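Side-chain contacts in NleG5-1 effector (PDB 5VGC), which probably acts as a ubiquitin-protein ligase through a RING-like domain, and binds calcium ions: residues Ile39-Glu43 against Leu44-Ile48; Glu79-Glu82 against Arg83-His87; Leu134-Glu138 against Ser139-Cys143. The protein carries 1 engineered substitution. All blocks are in the same frame, centred on the assembly; numbering follows the deposited sequence.

In the fold
Interactions 1 and 2 belong to one packed unit, whereas interaction 3 lies on the opposite side of the chain's centre. The hairpin 39-48 (interaction 1) rests against the last turns of helix 68-85 (interaction 2): their centres are 14 Å apart, and direct packing joins them, with L41 on I81, I48 CG2 4.1 Å from L85 CD1 and I39 CD1 4.2 Å from I81 CG2. Interaction 3, residues 134-143, has its centre 66 Å from that of interaction 1 and 61 Å from that of interaction 2. It falls within the NleG family region, and the nearest side-chain atom of R141 is about 7 Å from a bound calcium ion; interactions 1 and 2 lie away from the calcium sites.

Interaction 1 (Ile39-Glu43 against Leu44-Ile48); sequences IRLGE and LMVSI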
# COMPACT_ATOMS: atom_id res chain seq x y z
N ILE A 39 2.34 28.03 23.33
CA ILE A 39 3.67 28.00 23.93
C ILE A 39 4.33 29.38 23.79
O ILE A 39 4.24 30.02 22.74
CB ILE A 39 4.54 26.87 23.31
CG1 ILE A 39 4.09 25.52 23.87
CG2 ILE A 39 6.04 27.09 23.59
CD1 ILE A 39 4.70 24.31 23.18
N ARG A 40 4.98 29.82 24.88
CA ARG A 40 5.80 31.04 24.90
C ARG A 40 7.27 30.68 24.77
O ARG A 40 7.77 29.82 25.50
CB ARG A 40 5.60 31.80 26.22
CG ARG A 40 6.11 33.23 26.20
CD ARG A 40 5.95 33.91 27.56
NE ARG A 40 4.55 33.94 28.00
CZ ARG A 40 3.61 34.76 27.54
NH1 ARG A 40 3.87 35.66 26.59
NH2 ARG A 40 2.37 34.68 28.04
N LEU A 41 7.97 31.34 23.85
CA LEU A 41 9.42 31.16 23.68
C LEU A 41 10.04 32.52 23.46
O LEU A 41 9.67 33.22 22.53
CB LEU A 41 9.72 30.25 22.48
CG LEU A 41 9.80 28.76 22.75
CD1 LEU A 41 9.74 28.03 21.42
CD2 LEU A 41 11.08 28.42 23.49
N GLY A 42 11.00 32.88 24.31
CA GLY A 42 11.43 34.27 24.44
C GLY A 42 10.21 35.05 24.88
O GLY A 42 9.62 34.74 25.92
N GLU A 43 9.82 36.04 24.09
CA GLU A 43 8.49 36.62 24.16
C GLU A 43 7.88 36.53 22.76
O GLU A 43 7.49 37.54 22.16
CB GLU A 43 8.53 38.06 24.71
CG GLU A 43 8.96 38.13 26.18
CD GLU A 43 8.33 39.28 26.97
OE1 GLU A 43 7.17 39.65 26.70
OE2 GLU A 43 9.01 39.81 27.87
N LEU A 44 7.81 35.30 22.25
CA LEU A 44 7.20 34.96 20.96
C LEU A 44 6.15 33.87 21.18
O LEU A 44 6.36 32.94 21.98
CB LEU A 44 8.23 34.45 19.94
CG LEU A 44 9.32 35.37 19.39
CD1 LEU A 44 10.47 35.50 20.38
CD2 LEU A 44 9.84 34.86 18.05
N MET A 45 5.03 34.00 20.47
CA MET A 45 3.91 33.05 20.54
C MET A 45 4.10 31.94 19.50
O MET A 45 4.43 32.23 18.34
CB MET A 45 2.58 33.76 20.22
CG MET A 45 2.19 34.95 21.09
SD MET A 45 0.96 36.05 20.33
CE MET A 45 -0.44 34.96 20.08
N VAL A 46 3.90 30.69 19.91
CA VAL A 46 3.77 29.55 18.97
C VAL A 46 2.58 28.69 19.37
O VAL A 46 2.37 28.42 20.56
CB VAL A 46 5.05 28.67 18.85
CG1 VAL A 46 6.06 29.28 17.89
CG2 VAL A 46 5.70 28.43 20.20
N SER A 47 1.81 28.26 18.37
CA SER A 47 0.59 27.49 18.61
C SER A 47 0.79 26.05 18.15
O SER A 47 1.06 25.81 16.96
CB SER A 47 -0.59 28.12 17.87
OG SER A 47 -1.80 27.45 18.20
N ILE A 48 0.67 25.11 19.07
CA ILE A 48 0.75 23.69 18.75
C ILE A 48 -0.67 23.14 18.65
O ILE A 48 -1.45 23.24 19.62
CB ILE A 48 1.53 22.90 19.82
CG1 ILE A 48 2.88 23.58 20.14
CG2 ILE A 48 1.77 21.47 19.38
CD1 ILE A 48 3.72 23.97 18.95
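I39 and V46 meet through branched carbons: CB of I39 lies 3.7 Å from CG2 of V46, the two side chains slanting across each other. With CG1 of V46 set anti to the carbonyl carbon (chi1 -82°), CG2 is the branch left facing the partner strand, and it also approaches CD1 of L41 at 4.2 Å. Farther from the turn, CD1 of I39 reaches CG1 of I48 at 3.6 Å. These residues share one face of the sheet with L44, while R40 and M45 project from the other. The backbone fixes this pairing. I39 N donates to V46 O at 2.8 Å and V46 N returns a bond to I39 O at 2.9 Å; L41 and L44 form a second reciprocal pair, with L41 N 2.9 Å from L44 O. That pair closes a two-residue turn, G42-E43, making a tight antiparallel beta hairpin; G42 takes a positive phi of 60° there. Outward, L41, V46 and I48 pack on helix 68-85, and I39 and I48 on helix 22-34. R40 adds backbone bonds to V4 and L6, while S47 pairs with S60, placing strand 44-50 between strands 37-41 and 57-60.

Interaction 2 (Glu79-Glu82 against Arg83-His87); sequences EHIE and RTLNH
T84 lays its hydroxyl over one face of the H80 imidazole, OG1 being offset toward the ring's rim and 3.2 Å from CE1. Two torsions produce the overlap: H80 swings CG anti to its own N (chi1 -170°), while T84 keeps OG1 beside the backbone N (chi1 -51°). The same hydroxyl donates to H80 O at 2.8 Å, approaching from above the carbonyl plane, and T84 N donates to that oxygen as well. Two donors from one residue thus grip a single carbonyl, and the OG1 bond probably holds the threonine at this chi1. One position on, I81 and L85 point the same way and run alongside each other, with I81 CG2 3.6 Å from L85 CD1. All of this is i to i+4 geometry at the C-terminal end of helix 68-85: R83 N, L85 N and N86 N bond in turn to E79 O, I81 O and E82 O, and N86 is the first residue to leave helical backbone angles. On another side of the helix, the extended R83 chain carries NE to a water that accepts from it at 3.1 Å, in the guanidinium plane. That water donates to E79 OE2 at 2.6 Å, bridging groups whose charged atoms, E79 OE2 and R83 NH2, stay 4.9 Å apart. R83 NH1 is directed to S89 O and to the carboxylate of E94. The carboxylate of E82 turns to the strand and loop nearby, OE2 accepting from G59 N and S92 OG. At the helix end, the N86 amide is held at both its oxygen and its nitrogen, OD1 accepting from F57 N and ND2 donating to L90 O, while L25 of helix 22-34 touches T84 and L85.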
# COMPACT_ATOMS: atom_id res chain seq x y z
N GLU A 79 10.38 23.59 14.67
CA GLU A 79 10.94 22.30 14.26
C GLU A 79 11.42 21.50 15.47
O GLU A 79 11.07 20.32 15.61
CB GLU A 79 12.07 22.47 13.25
CG GLU A 79 11.59 22.28 11.82
CD GLU A 79 12.71 22.34 10.82
OE1 GLU A 79 12.47 22.81 9.68
OE2 GLU A 79 13.82 21.92 11.19
N HIS A 80 12.20 22.15 16.33
CA HIS A 80 12.65 21.51 17.57
C HIS A 80 11.50 21.03 18.46
O HIS A 80 11.48 19.88 18.89
CB HIS A 80 13.55 22.41 18.41
CG HIS A 80 14.22 21.68 19.54
ND1 HIS A 80 13.69 21.63 20.81
CD2 HIS A 80 15.36 20.95 19.59
CE1 HIS A 80 14.48 20.92 21.59
NE2 HIS A 80 15.50 20.50 20.87
N ILE A 81 10.54 21.90 18.72
CA ILE A 81 9.43 21.51 19.57
C ILE A 81 8.71 20.30 18.97
O ILE A 81 8.41 19.33 19.68
CB ILE A 81 8.43 22.67 19.80
CG1 ILE A 81 9.08 23.75 20.66
CG2 ILE A 81 7.16 22.17 20.49
CD1 ILE A 81 8.42 25.10 20.51
N GLU A 82 8.45 20.38 17.67
CA GLU A 82 7.82 19.29 16.93
C GLU A 82 8.62 18.00 17.08
O GLU A 82 8.05 16.97 17.43
CB GLU A 82 7.64 19.64 15.45
CG GLU A 82 6.47 20.56 15.19
CD GLU A 82 6.33 20.96 13.73
OE1 GLU A 82 7.26 20.68 12.92
OE2 GLU A 82 5.27 21.54 13.39
N ARG A 83 9.92 18.06 16.83
CA ARG A 83 10.73 16.86 16.98
C ARG A 83 10.71 16.33 18.43
O ARG A 83 10.64 15.12 18.64
CB ARG A 83 12.18 17.10 16.54
CG ARG A 83 12.35 17.17 15.04
CD ARG A 83 13.79 16.95 14.64
NE ARG A 83 13.93 17.32 13.23
CZ ARG A 83 13.69 16.51 12.19
NH1 ARG A 83 13.29 15.24 12.35
NH2 ARG A 83 13.83 16.98 10.98
N THR A 84 10.75 17.22 19.40
CA THR A 84 10.77 16.81 20.80
C THR A 84 9.44 16.15 21.18
O THR A 84 9.44 15.11 21.83
CB THR A 84 11.11 17.99 21.74
OG1 THR A 84 12.30 18.64 21.27
CG2 THR A 84 11.34 17.50 23.15
N LEU A 85 8.33 16.75 20.76
CA LEU A 85 7.00 16.15 20.97
C LEU A 85 6.68 14.86 20.19
O LEU A 85 6.13 13.92 20.75
CB LEU A 85 5.90 17.18 20.67
CG LEU A 85 5.83 18.38 21.60
CD1 LEU A 85 4.91 19.45 21.02
CD2 LEU A 85 5.34 17.93 22.97
N ASN A 86 7.02 14.81 18.90
CA ASN A 86 6.50 13.76 18.01
C ASN A 86 7.19 12.40 18.15
O ASN A 86 8.35 12.31 18.57
CB ASN A 86 6.60 14.23 16.55
CG ASN A 86 5.62 15.36 16.23
OD1 ASN A 86 4.64 15.57 16.94
ND2 ASN A 86 5.89 16.08 15.15
N HIS A 87 6.47 11.35 17.77
CA HIS A 87 7.04 10.00 17.70
C HIS A 87 8.05 9.95 16.55
O HIS A 87 7.83 10.54 15.49
CB HIS A 87 5.98 8.93 17.47
CG HIS A 87 4.90 8.91 18.51
ND1 HIS A 87 5.00 8.21 19.70
CD2 HIS A 87 3.68 9.48 18.51
CE1 HIS A 87 3.89 8.38 20.39
NE2 HIS A 87 3.08 9.15 19.70
O HOH W 1 15.14 20.04 12.50

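Interaction 3 (Leu134-Glu138 against Ser139-Cys143); sequences LQVPE and SLRTC
V136 and R141 each hold a gamma carbon anti to the carbonyl carbon, CG1 at chi1 -49° and CG at -71°, and the remaining valine branch, CG2, then meets R141 CG at 3.8 Å. The same methyl touches CB of L140 at 3.9 Å, the valine and leucine side chains crossing at about a right angle. Beyond CG the arginine bends at chi3 (142°), which turns the guanidinium toward L134: NH2 makes a weak hydrogen bond to L134 O at 3.3 Å, with the oxygen at the edge of the group and in its plane. A short, weakly bonded helical turn about 138-141 follows the loop that carries L134 and V136. L140 N donates to P137 O at 2.8 Å, whereas the R141 N bond to E138 O, also 2.8 Å, is weak. F203 and F210 pack against V136 and L140, placing the turn against the paired strands 201-204 and 209-212. R141 NH1 forms a salt bridge with E149; this is the main polar hold, and the weak bond to L134 O adds to it. The side chains of R141 and the calcium ligand E130 come within about 5 Å at their nearest atoms; the arginine's positive charge may therefore partly offset the acidic groups around that metal site.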
# COMPACT_ATOMS: atom_id res chain seq x y z
N LEU A 134 -26.55 2.31 -34.77
CA LEU A 134 -26.83 1.29 -33.79
C LEU A 134 -28.34 1.17 -33.71
O LEU A 134 -29.02 2.16 -33.50
CB LEU A 134 -26.29 1.69 -32.41
CG LEU A 134 -24.83 2.10 -32.34
CD1 LEU A 134 -24.55 2.63 -30.96
CD2 LEU A 134 -23.92 0.94 -32.67
N GLN A 135 -28.85 -0.05 -33.89
CA GLN A 135 -30.28 -0.34 -33.76
C GLN A 135 -30.54 -0.96 -32.39
O GLN A 135 -30.58 -2.18 -32.24
CB GLN A 135 -30.74 -1.25 -34.90
CG GLN A 135 -30.59 -0.65 -36.30
CD GLN A 135 -31.71 0.33 -36.66
OE1 GLN A 135 -32.11 1.18 -35.86
NE2 GLN A 135 -32.21 0.21 -37.89
N VAL A 136 -30.69 -0.10 -31.38
CA VAL A 136 -30.85 -0.52 -30.00
C VAL A 136 -31.81 0.41 -29.27
O VAL A 136 -32.15 1.48 -29.78
CB VAL A 136 -29.50 -0.52 -29.23
CG1 VAL A 136 -28.42 -1.25 -30.03
CG2 VAL A 136 -29.02 0.90 -28.88
N PRO A 137 -32.25 0.02 -28.07
CA PRO A 137 -33.10 0.93 -27.33
C PRO A 137 -32.35 2.11 -26.71
O PRO A 137 -31.15 2.04 -26.39
CB PRO A 137 -33.71 0.04 -26.23
CG PRO A 137 -33.42 -1.36 -26.65
CD PRO A 137 -32.12 -1.27 -27.36
N GLU A 138 -33.11 3.18 -26.50
CA GLU A 138 -32.57 4.44 -26.06
C GLU A 138 -31.62 4.25 -24.86
O GLU A 138 -30.52 4.81 -24.86
CB GLU A 138 -33.69 5.45 -25.77
CG GLU A 138 -33.54 6.78 -26.52
CD GLU A 138 -32.77 7.82 -25.72
OE1 GLU A 138 -31.61 8.15 -26.09
OE2 GLU A 138 -33.34 8.31 -24.72
N SER A 139 -32.00 3.43 -23.89
CA SER A 139 -31.19 3.22 -22.70
C SER A 139 -29.75 2.79 -23.04
O SER A 139 -28.83 3.19 -22.31
CB SER A 139 -31.86 2.23 -21.73
OG SER A 139 -31.69 0.89 -22.17
N LEU A 140 -29.54 2.01 -24.09
CA LEU A 140 -28.18 1.60 -24.43
C LEU A 140 -27.42 2.66 -25.24
O LEU A 140 -26.19 2.60 -25.36
CB LEU A 140 -28.18 0.25 -25.17
CG LEU A 140 -28.73 -0.96 -24.37
CD1 LEU A 140 -28.61 -2.21 -25.19
CD2 LEU A 140 -27.99 -1.15 -23.04
N ARG A 141 -28.15 3.64 -25.80
CA ARG A 141 -27.52 4.78 -26.44
C ARG A 141 -26.92 5.77 -25.45
O ARG A 141 -26.06 6.55 -25.85
CB ARG A 141 -28.50 5.52 -27.37
CG ARG A 141 -28.84 4.73 -28.63
CD ARG A 141 -29.58 5.51 -29.72
NE ARG A 141 -29.07 5.08 -31.03
CZ ARG A 141 -28.47 5.85 -31.96
NH1 ARG A 141 -28.28 7.16 -31.79
NH2 ARG A 141 -28.06 5.29 -33.10
N THR A 142 -27.32 5.75 -24.17
CA THR A 142 -26.91 6.79 -23.22
C THR A 142 -25.78 6.37 -22.28
O THR A 142 -25.82 5.30 -21.70
CB THR A 142 -28.07 7.27 -22.34
OG1 THR A 142 -28.48 6.21 -21.48
CG2 THR A 142 -29.24 7.75 -23.20
N CYS A 143 -24.79 7.25 -22.13
CA CYS A 143 -23.61 7.00 -21.29
C CYS A 143 -23.95 6.94 -19.81
O CYS A 143 -24.67 7.80 -19.31
CB CYS A 143 -22.55 8.07 -21.56
SG CYS A 143 -21.16 8.13 -20.41